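Local coordinates for yuaD protein (Bacillus subtilis, PDB 1ORU) that is of unknown function but carries a MOSC domain and may bind molybdenum or pyridoxal phosphate, at residues L31-G36 with A121-E126; I74-E79 with D105-K110; P91-A96 with Q140-D145. One frame throughout, in Å; residues are numbered along the deposited sequence. Where two conformers were deposited one is given.

How the interactions relate
The three contacts illustrate how one domain, the MOSC region, is tied together from elements far apart in sequence. Interaction 1 brings the small sheet 30-33/171-174 against strand 122-128 of the large mixed sheet; interactions 2 and 3 hold loops and helices at that sheet's periphery. Both segments of interaction 2 fall in the chain between those of interaction 1, whereas interaction 3 crosses both. Interactions 1 and 2, centres 19 Å apart, meet where Cys125 packs on the 105-110 loop. Interactions 2 and 3, centres 18 Å apart, each take one segment from the same beta-alpha-beta crossover and touch through Cys77 and Leu94. Interactions 1 and 3, centres 25 Å apart, lie on opposite sides of the chain's centre.

Interaction 1 (L31-G36 with A121-E126); sequences LDFDYG and AALLCE
Ala121, just ahead of strand 122-128, sends its methyl group to the ring of Phe33, with Ala121 CB 4.1 Å from Phe33 CD2. The next residue, Ala122, turns its CB away from the 31-36 segment and packs instead on Phe57 of the second subunit. Leu123 returns to the ring with the end of its side chain. Leu123 CG stands beside the backbone N (chi1 -61°), and from there the forked end reaches Phe33, which the side chain crosses at about a right angle. Leu123 CD2 comes to 3.7 Å from Phe33 CE2, while Leu123 CD1 lies 3.9 Å from that same ring atom. Both partners approach the ring obliquely, along its CD2-CE2 side, and no hydrogen bond spans the segments: the contact is apolar and buried. Further on, Leu124 and Glu126 also touch the second subunit, and Glu126 OE1 forms a salt bridge with Arg66 of its own chain. Between these two segments the sheets meet through side chains. Strand 30-33 pairs with 171-174, whose Val173 touches Phe33 and Ala121; strand 122-128 pairs with 114-116 and 163-169, and Ile69 of strand 69-73 touches both Phe33 and Leu123.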
loop_
_atom_site.group_PDB
_atom_site.type_symbol
_atom_site.label_atom_id
_atom_site.label_comp_id
_atom_site.label_asym_id
_atom_site.label_seq_id
_atom_site.Cartn_x
_atom_site.Cartn_y
_atom_site.Cartn_z
ATOM N N LEU A 31 -18.788 -11.024 8.226
ATOM C CA LEU A 31 -17.871 -11.252 7.112
ATOM C C LEU A 31 -16.571 -11.802 7.672
ATOM O O LEU A 31 -16.172 -11.463 8.788
ATOM C CB LEU A 31 -17.547 -9.953 6.368
ATOM C CG LEU A 31 -18.600 -9.262 5.502
ATOM C CD1 LEU A 31 -18.000 -7.995 4.900
ATOM C CD2 LEU A 31 -19.061 -10.208 4.400
ATOM N N ASP A 32 -15.920 -12.664 6.899
ATOM C CA ASP A 32 -14.638 -13.201 7.311
ATOM C C ASP A 32 -13.579 -12.495 6.481
ATOM O O ASP A 32 -13.687 -12.429 5.254
ATOM C CB ASP A 32 -14.560 -14.707 7.056
ATOM C CG ASP A 32 -15.406 -15.503 8.017
ATOM O OD1 ASP A 32 -15.278 -15.286 9.242
ATOM O OD2 ASP A 32 -16.194 -16.353 7.549
ATOM N N PHE A 33 -12.581 -11.932 7.150
ATOM C CA PHE A 33 -11.480 -11.277 6.458
ATOM C C PHE A 33 -10.312 -12.248 6.554
ATOM O O PHE A 33 -10.009 -12.759 7.633
ATOM C CB PHE A 33 -11.066 -9.964 7.138
ATOM C CG PHE A 33 -11.999 -8.808 6.892
ATOM C CD1 PHE A 33 -12.998 -8.876 5.926
ATOM C CD2 PHE A 33 -11.849 -7.628 7.620
ATOM C CE1 PHE A 33 -13.836 -7.781 5.683
ATOM C CE2 PHE A 33 -12.678 -6.528 7.385
ATOM C CZ PHE A 33 -13.674 -6.607 6.416
ATOM N N ASP A 34 -9.669 -12.509 5.426
ATOM C CA ASP A 34 -8.521 -13.407 5.403
ATOM C C ASP A 34 -7.557 -12.798 4.391
ATOM O O ASP A 34 -7.924 -11.880 3.658
ATOM C CB ASP A 34 -8.948 -14.808 4.952
ATOM C CG ASP A 34 -7.905 -15.873 5.264
ATOM O OD1 ASP A 34 -6.786 -15.526 5.696
ATOM O OD2 ASP A 34 -8.211 -17.070 5.077
ATOM N N TYR A 35 -6.323 -13.284 4.351
ATOM C CA TYR A 35 -5.381 -12.745 3.384
ATOM C C TYR A 35 -6.016 -12.918 2.004
ATOM O O TYR A 35 -6.437 -14.014 1.642
ATOM C CB TYR A 35 -4.050 -13.490 3.480
ATOM C CG TYR A 35 -3.384 -13.307 4.826
ATOM C CD1 TYR A 35 -3.058 -12.035 5.290
ATOM C CD2 TYR A 35 -3.095 -14.401 5.642
ATOM C CE1 TYR A 35 -2.459 -11.855 6.539
ATOM C CE2 TYR A 35 -2.494 -14.233 6.886
ATOM C CZ TYR A 35 -2.178 -12.956 7.328
ATOM O OH TYR A 35 -1.570 -12.780 8.554
ATOM N N GLY A 36 -6.110 -11.830 1.250
ATOM C CA GLY A 36 -6.720 -11.905 -0.065
ATOM C C GLY A 36 -8.081 -11.231 -0.093
ATOM O O GLY A 36 -8.597 -10.894 -1.165
ATOM N N ALA A 121 -9.202 -8.504 13.514
ATOM C CA ALA A 121 -9.100 -8.370 12.061
ATOM C C ALA A 121 -8.614 -6.951 11.786
ATOM O O ALA A 121 -9.063 -5.995 12.434
ATOM C CB ALA A 121 -10.461 -8.601 11.403
ATOM N N ALA A 122 -7.692 -6.809 10.841
ATOM C CA ALA A 122 -7.140 -5.494 10.529
ATOM C C ALA A 122 -6.995 -5.234 9.037
ATOM O O ALA A 122 -6.603 -6.114 8.265
ATOM C CB ALA A 122 -5.785 -5.326 11.214
ATOM N N LEU A 123 -7.315 -4.007 8.644
ATOM C CA LEU A 123 -7.218 -3.586 7.253
ATOM C C LEU A 123 -6.107 -2.551 7.087
ATOM O O LEU A 123 -5.957 -1.639 7.914
ATOM C CB LEU A 123 -8.551 -2.983 6.788
ATOM C CG LEU A 123 -9.769 -3.914 6.837
ATOM C CD1 LEU A 123 -11.010 -3.182 6.353
ATOM C CD2 LEU A 123 -9.502 -5.128 5.975
ATOM N N LEU A 124 -5.328 -2.711 6.023
ATOM C CA LEU A 124 -4.240 -1.791 5.703
ATOM C C LEU A 124 -4.768 -0.866 4.613
ATOM O O LEU A 124 -5.187 -1.327 3.556
ATOM C CB LEU A 124 -3.028 -2.567 5.177
ATOM C CG LEU A 124 -1.896 -1.737 4.563
ATOM C CD1 LEU A 124 -1.223 -0.888 5.640
ATOM C CD2 LEU A 124 -0.881 -2.674 3.906
ATOM N N CYS A 125 -4.750 0.437 4.861
ATOM C CA CYS A 125 -5.258 1.382 3.866
ATOM C C CYS A 125 -4.378 1.497 2.609
ATOM O O CYS A 125 -3.172 1.774 2.698
ATOM C CB CYS A 125 -5.432 2.763 4.497
ATOM S SG CYS A 125 -6.142 3.959 3.349
ATOM N N GLU A 126 -4.984 1.270 1.446
ATOM C CA GLU A 126 -4.276 1.383 0.179
ATOM C C GLU A 126 -4.729 2.598 -0.641
ATOM O O GLU A 126 -4.638 2.611 -1.872
ATOM C CB GLU A 126 -4.422 0.100 -0.645
ATOM C CG GLU A 126 -3.563 -1.062 -0.137
ATOM C CD GLU A 126 -2.064 -0.818 -0.285
ATOM O OE1 GLU A 126 -1.650 -0.284 -1.334
ATOM O OE2 GLU A 126 -1.295 -1.175 0.636
#

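Interaction 2 (I74-E79 with D105-K110); sequences IEECNE and DLTSLK
The carboxylate of Glu76 is the flat group here, and residues 105-107 lie over one face and along its oxygen edge. On that face are the peptide between Asp105 and Leu106, with Asp105 C 3.6 Å from Glu76 OE2, and the CB of Leu106, 3.7 Å from Glu76 OE1. Thr107 takes the edge with two donors, each on the syn side of its oxygen and 27° out of the carboxylate plane, but displaced to opposite sides of it. The hydroxyl OG1 of Thr107 gives a short bond of 2.6 Å to Glu76 OE1; the amide N of Thr107 bonds to Glu76 OE2 at 3.2 Å, nearly straight at 162°, with a weak second branch to OE1. Hydroxyl and amide of one residue, each on a different oxygen, would limit rotation of the carboxylate. With Thr107 OG1 beside its own backbone N (chi1 -58°), both can reach the one acid. Glu76 belongs to the first turn of helix 74-84, the helix of a beta-alpha-beta crossover, and reaches out with an extended chain from a backbone whose N is bonded to Ser73 OG. Its partner is a 3-10 turn in the loop that follows the crossover's second strand, closed by bonds such as Ser108 N to Asp105 O. Thr107 OG1 is itself bonded to Gly162 N, which ties the loop leading into strand 163-169 to this buried group.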
loop_
_atom_site.group_PDB
_atom_site.type_symbol
_atom_site.label_atom_id
_atom_site.label_comp_id
_atom_site.label_asym_id
_atom_site.label_seq_id
_atom_site.Cartn_x
_atom_site.Cartn_y
_atom_site.Cartn_z
ATOM N N ILE A 74 -20.780 6.483 5.572
ATOM C CA ILE A 74 -22.162 6.926 5.418
ATOM C C ILE A 74 -22.179 8.433 5.169
ATOM O O ILE A 74 -22.937 8.924 4.327
ATOM C CB ILE A 74 -22.992 6.622 6.692
ATOM C CG1 ILE A 74 -23.090 5.106 6.909
ATOM C CG2 ILE A 74 -24.375 7.270 6.588
ATOM C CD1 ILE A 74 -23.723 4.349 5.756
ATOM N N GLU A 75 -21.339 9.163 5.903
ATOM C CA GLU A 75 -21.271 10.611 5.758
ATOM C C GLU A 75 -20.910 11.046 4.337
ATOM O O GLU A 75 -21.559 11.930 3.775
ATOM C CB GLU A 75 -20.260 11.213 6.736
ATOM C CG GLU A 75 -20.612 11.092 8.210
ATOM C CD GLU A 75 -20.178 9.769 8.817
ATOM O OE1 GLU A 75 -19.262 9.129 8.257
ATOM O OE2 GLU A 75 -20.737 9.378 9.865
ATOM N N GLU A 76 -19.878 10.436 3.755
ATOM C CA GLU A 76 -19.478 10.803 2.399
ATOM C C GLU A 76 -20.520 10.375 1.358
ATOM O O GLU A 76 -20.729 11.072 0.361
ATOM C CB GLU A 76 -18.089 10.226 2.066
ATOM C CG GLU A 76 -16.970 10.811 2.943
ATOM C CD GLU A 76 -15.565 10.453 2.471
ATOM O OE1 GLU A 76 -15.353 9.304 2.029
ATOM O OE2 GLU A 76 -14.663 11.321 2.556
ATOM N N CYS A 77 -21.183 9.246 1.586
ATOM C CA CYS A 77 -22.210 8.792 0.650
ATOM C C CYS A 77 -23.353 9.798 0.632
ATOM O O CYS A 77 -23.930 10.064 -0.421
ATOM C CB CYS A 77 -22.748 7.413 1.043
ATOM S SG CYS A 77 -21.647 6.043 0.634
ATOM N N ASN A 78 -23.683 10.345 1.801
ATOM C CA ASN A 78 -24.747 11.341 1.899
ATOM C C ASN A 78 -24.291 12.590 1.157
ATOM O O ASN A 78 -25.092 13.285 0.517
ATOM C CB ASN A 78 -25.028 11.692 3.364
ATOM C CG ASN A 78 -25.755 10.582 4.105
ATOM O OD1 ASN A 78 -25.932 10.647 5.324
ATOM N ND2 ASN A 78 -26.184 9.560 3.372
ATOM N N GLU A 79 -22.996 12.867 1.242
ATOM C CA GLU A 79 -22.422 14.028 0.580
ATOM C C GLU A 79 -22.565 13.879 -0.930
ATOM O O GLU A 79 -22.922 14.835 -1.621
ATOM C CB GLU A 79 -20.949 14.176 0.955
ATOM C CG GLU A 79 -20.461 15.610 0.927
ATOM C CD GLU A 79 -18.998 15.737 1.301
ATOM O OE1 GLU A 79 -18.549 15.014 2.220
ATOM O OE2 GLU A 79 -18.301 16.570 0.681
ATOM N N ASP A 105 -14.438 12.209 6.648
ATOM C CA ASP A 105 -13.320 12.471 5.747
ATOM C C ASP A 105 -12.534 11.195 5.471
ATOM O O ASP A 105 -11.315 11.229 5.290
ATOM C CB ASP A 105 -12.393 13.535 6.336
ATOM C CG ASP A 105 -13.011 14.917 6.323
ATOM O OD1 ASP A 105 -13.360 15.405 5.227
ATOM O OD2 ASP A 105 -13.150 15.516 7.407
ATOM N N LEU A 106 -13.249 10.075 5.436
ATOM C CA LEU A 106 -12.644 8.768 5.189
ATOM C C LEU A 106 -11.724 8.715 3.982
ATOM O O LEU A 106 -10.637 8.134 4.039
ATOM C CB LEU A 106 -13.736 7.718 4.991
ATOM C CG LEU A 106 -13.258 6.344 4.507
ATOM C CD1 LEU A 106 -12.461 5.659 5.610
ATOM C CD2 LEU A 106 -14.465 5.500 4.099
ATOM N N THR A 107 -12.164 9.307 2.881
ATOM C CA THR A 107 -11.384 9.276 1.657
ATOM C C THR A 107 -9.977 9.849 1.819
ATOM O O THR A 107 -9.064 9.487 1.069
ATOM C CB THR A 107 -12.145 10.001 0.524
ATOM O OG1 THR A 107 -13.424 9.374 0.347
ATOM C CG2 THR A 107 -11.375 9.917 -0.785
ATOM N N SER A 108 -9.789 10.718 2.808
ATOM C CA SER A 108 -8.474 11.313 3.041
ATOM C C SER A 108 -7.545 10.452 3.898
ATOM O O SER A 108 -6.378 10.799 4.070
ATOM C CB SER A 108 -8.611 12.686 3.699
ATOM O OG SER A 108 -9.245 13.603 2.827
ATOM N N LEU A 109 -8.050 9.352 4.445
ATOM C CA LEU A 109 -7.215 8.486 5.279
ATOM C C LEU A 109 -5.983 8.071 4.474
ATOM O O LEU A 109 -6.097 7.433 3.427
ATOM C CB LEU A 109 -7.998 7.249 5.716
ATOM C CG LEU A 109 -7.309 6.352 6.751
ATOM C CD1 LEU A 109 -7.162 7.095 8.075
ATOM C CD2 LEU A 109 -8.127 5.088 6.945
ATOM N N LYS A 110 -4.803 8.413 4.971
ATOM C CA LYS A 110 -3.577 8.107 4.245
ATOM C C LYS A 110 -3.183 6.638 4.163
ATOM O O LYS A 110 -3.501 5.839 5.042
ATOM C CB LYS A 110 -2.417 8.922 4.825
ATOM C CG LYS A 110 -2.582 10.420 4.626
ATOM C CD LYS A 110 -1.472 11.211 5.298
ATOM C CE LYS A 110 -1.689 12.713 5.131
ATOM N NZ LYS A 110 -0.702 13.520 5.913
#

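Interaction 3 (P91-A96 with Q140-D145); sequences PEWLGA and QSYYPD
Trp93 and Tyr142 form an offset stack that joins the loop of a beta-alpha-beta crossover, between helix 74-84 and strand 98-101, to the segment 140-145, on helix 133-142 and the loop beyond. The five-membered ring of Trp93 and the Tyr142 ring have planes only 13° apart and centroids 4.0 Å apart, and Tyr142 CD2 sits over the centre of the indole. From the tyrosine's side the overlap is displaced, with Trp93 CE2 lying toward the rim of the phenol. Tyr142 CG stands anti to the carbonyl carbon (chi1 -75°), which carries the ring across to the tryptophan; the closest approach is Trp93 NE1 to Tyr142 CE2, 3.3 Å. The exposed phenol lies over one face of the buried indole. Tyr143 comes from another direction, crossing Trp93 at about a right angle. Its OH lies in the indole plane at the edge of the six-membered ring, 4.0 Å from Trp93 CH2. That hydroxyl is hydrogen-bonded to Arg88 O, which fixes the end of the side chain where it borders the tryptophan. A single water, also in the indole plane, accepts a hydrogen bond from Trp93 NE1 at 3.0 Å and is bonded as well to Tyr142 OH, at 3.2 Å.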
loop_
_atom_site.group_PDB
_atom_site.type_symbol
_atom_site.label_atom_id
_atom_site.label_comp_id
_atom_site.label_asym_id
_atom_site.label_seq_id
_atom_site.Cartn_x
_atom_site.Cartn_y
_atom_site.Cartn_z
ATOM N N PRO A 91 -24.422 2.070 -0.005
ATOM C CA PRO A 91 -23.083 1.492 -0.150
ATOM C C PRO A 91 -23.064 0.326 -1.141
ATOM O O PRO A 91 -22.084 0.132 -1.864
ATOM C CB PRO A 91 -22.744 1.050 1.276
ATOM C CG PRO A 91 -23.422 2.107 2.110
ATOM C CD PRO A 91 -24.775 2.230 1.417
ATOM N N GLU A 92 -24.156 -0.440 -1.171
ATOM C CA GLU A 92 -24.271 -1.593 -2.063
ATOM C C GLU A 92 -24.086 -1.214 -3.527
ATOM O O GLU A 92 -23.443 -1.936 -4.296
ATOM C CB GLU A 92 -25.638 -2.269 -1.900
ATOM C CG GLU A 92 -25.887 -2.867 -0.528
ATOM C CD GLU A 92 -26.715 -1.967 0.372
ATOM O OE1 GLU A 92 -26.394 -0.765 0.482
ATOM O OE2 GLU A 92 -27.683 -2.472 0.981
ATOM N N TRP A 93 -24.668 -0.084 -3.910
ATOM C CA TRP A 93 -24.583 0.388 -5.284
ATOM C C TRP A 93 -23.147 0.701 -5.682
ATOM O O TRP A 93 -22.792 0.631 -6.863
ATOM C CB TRP A 93 -25.432 1.642 -5.464
ATOM C CG TRP A 93 -26.871 1.477 -5.088
ATOM C CD1 TRP A 93 -27.541 0.304 -4.872
ATOM C CD2 TRP A 93 -27.826 2.524 -4.911
ATOM N NE1 TRP A 93 -28.859 0.561 -4.573
ATOM C CE2 TRP A 93 -29.060 1.916 -4.591
ATOM C CE3 TRP A 93 -27.762 3.921 -4.995
ATOM C CZ2 TRP A 93 -30.220 2.658 -4.349
ATOM C CZ3 TRP A 93 -28.912 4.659 -4.756
ATOM C CH2 TRP A 93 -30.127 4.024 -4.437
ATOM N N LEU A 94 -22.328 1.051 -4.697
ATOM C CA LEU A 94 -20.932 1.383 -4.957
ATOM C C LEU A 94 -20.032 0.164 -4.789
ATOM O O LEU A 94 -18.808 0.265 -4.895
ATOM C CB LEU A 94 -20.478 2.503 -4.018
ATOM C CG LEU A 94 -21.303 3.794 -4.049
ATOM C CD1 LEU A 94 -20.754 4.783 -3.025
ATOM C CD2 LEU A 94 -21.269 4.398 -5.435
ATOM N N GLY A 95 -20.641 -0.987 -4.527
ATOM C CA GLY A 95 -19.885 -2.215 -4.351
ATOM C C GLY A 95 -19.019 -2.238 -3.101
ATOM O O GLY A 95 -17.999 -2.930 -3.051
ATOM N N ALA A 96 -19.418 -1.482 -2.086
ATOM C CA ALA A 96 -18.650 -1.433 -0.844
ATOM C C ALA A 96 -18.805 -2.716 -0.028
ATOM O O ALA A 96 -19.840 -3.377 -0.083
ATOM C CB ALA A 96 -19.087 -0.237 -0.011
ATOM N N GLN A 140 -27.893 5.646 -11.697
ATOM C CA GLN A 140 -28.815 6.148 -12.705
ATOM C C GLN A 140 -30.056 5.265 -12.792
ATOM O O GLN A 140 -31.172 5.771 -12.900
ATOM C CB GLN A 140 -28.132 6.204 -14.076
ATOM C CG GLN A 140 -29.066 6.631 -15.205
ATOM C CD GLN A 140 -29.430 8.099 -15.138
ATOM O OE1 GLN A 140 -28.682 8.955 -15.604
ATOM N NE2 GLN A 140 -30.577 8.401 -14.544
ATOM N N SER A 141 -29.866 3.949 -12.732
ATOM C CA SER A 141 -30.992 3.025 -12.834
ATOM C C SER A 141 -32.004 3.162 -11.697
ATOM O O SER A 141 -33.160 2.765 -11.846
ATOM C CB SER A 141 -30.497 1.572 -12.933
ATOM O OG SER A 141 -29.920 1.110 -11.722
ATOM N N TYR A 142 -31.581 3.724 -10.569
ATOM C CA TYR A 142 -32.486 3.910 -9.436
ATOM C C TYR A 142 -33.216 5.248 -9.519
ATOM O O TYR A 142 -34.188 5.481 -8.801
ATOM C CB TYR A 142 -31.718 3.808 -8.115
ATOM C CG TYR A 142 -31.356 2.386 -7.763
ATOM C CD1 TYR A 142 -32.308 1.517 -7.225
ATOM C CD2 TYR A 142 -30.081 1.887 -8.020
ATOM C CE1 TYR A 142 -31.997 0.185 -6.957
ATOM C CE2 TYR A 142 -29.760 0.557 -7.759
ATOM C CZ TYR A 142 -30.721 -0.287 -7.229
ATOM O OH TYR A 142 -30.409 -1.605 -6.987
ATOM N N TYR A 143 -32.737 6.121 -10.399
ATOM C CA TYR A 143 -33.342 7.433 -10.595
ATOM C C TYR A 143 -33.362 7.719 -12.092
ATOM O O TYR A 143 -32.837 8.736 -12.551
ATOM C CB TYR A 143 -32.521 8.498 -9.871
ATOM C CG TYR A 143 -32.339 8.236 -8.393
ATOM C CD1 TYR A 143 -33.431 8.234 -7.527
ATOM C CD2 TYR A 143 -31.071 8.015 -7.854
ATOM C CE1 TYR A 143 -33.269 8.025 -6.164
ATOM C CE2 TYR A 143 -30.895 7.806 -6.486
ATOM C CZ TYR A 143 -31.999 7.814 -5.646
ATOM O OH TYR A 143 -31.838 7.634 -4.290
ATOM N N PRO A 144 -33.988 6.824 -12.876
ATOM C CA PRO A 144 -34.080 6.957 -14.333
ATOM C C PRO A 144 -34.730 8.240 -14.845
ATOM O O PRO A 144 -34.538 8.610 -16.000
ATOM C CB PRO A 144 -34.855 5.705 -14.741
ATOM C CG PRO A 144 -35.764 5.494 -13.581
ATOM C CD PRO A 144 -34.841 5.718 -12.403
ATOM N N ASP A 145 -35.488 8.922 -13.993
ATOM C CA ASP A 145 -36.148 10.154 -14.414
ATOM C C ASP A 145 -35.265 11.386 -14.233
ATOM O O ASP A 145 -35.709 12.516 -14.452
ATOM C CB ASP A 145 -37.472 10.328 -13.662
ATOM C CG ASP A 145 -37.280 10.563 -12.175
ATOM O OD1 ASP A 145 -36.447 9.866 -11.555
ATOM O OD2 ASP A 145 -37.981 11.442 -11.625
HETATM O O HOH W 1 -30.781 -1.680 -3.833
#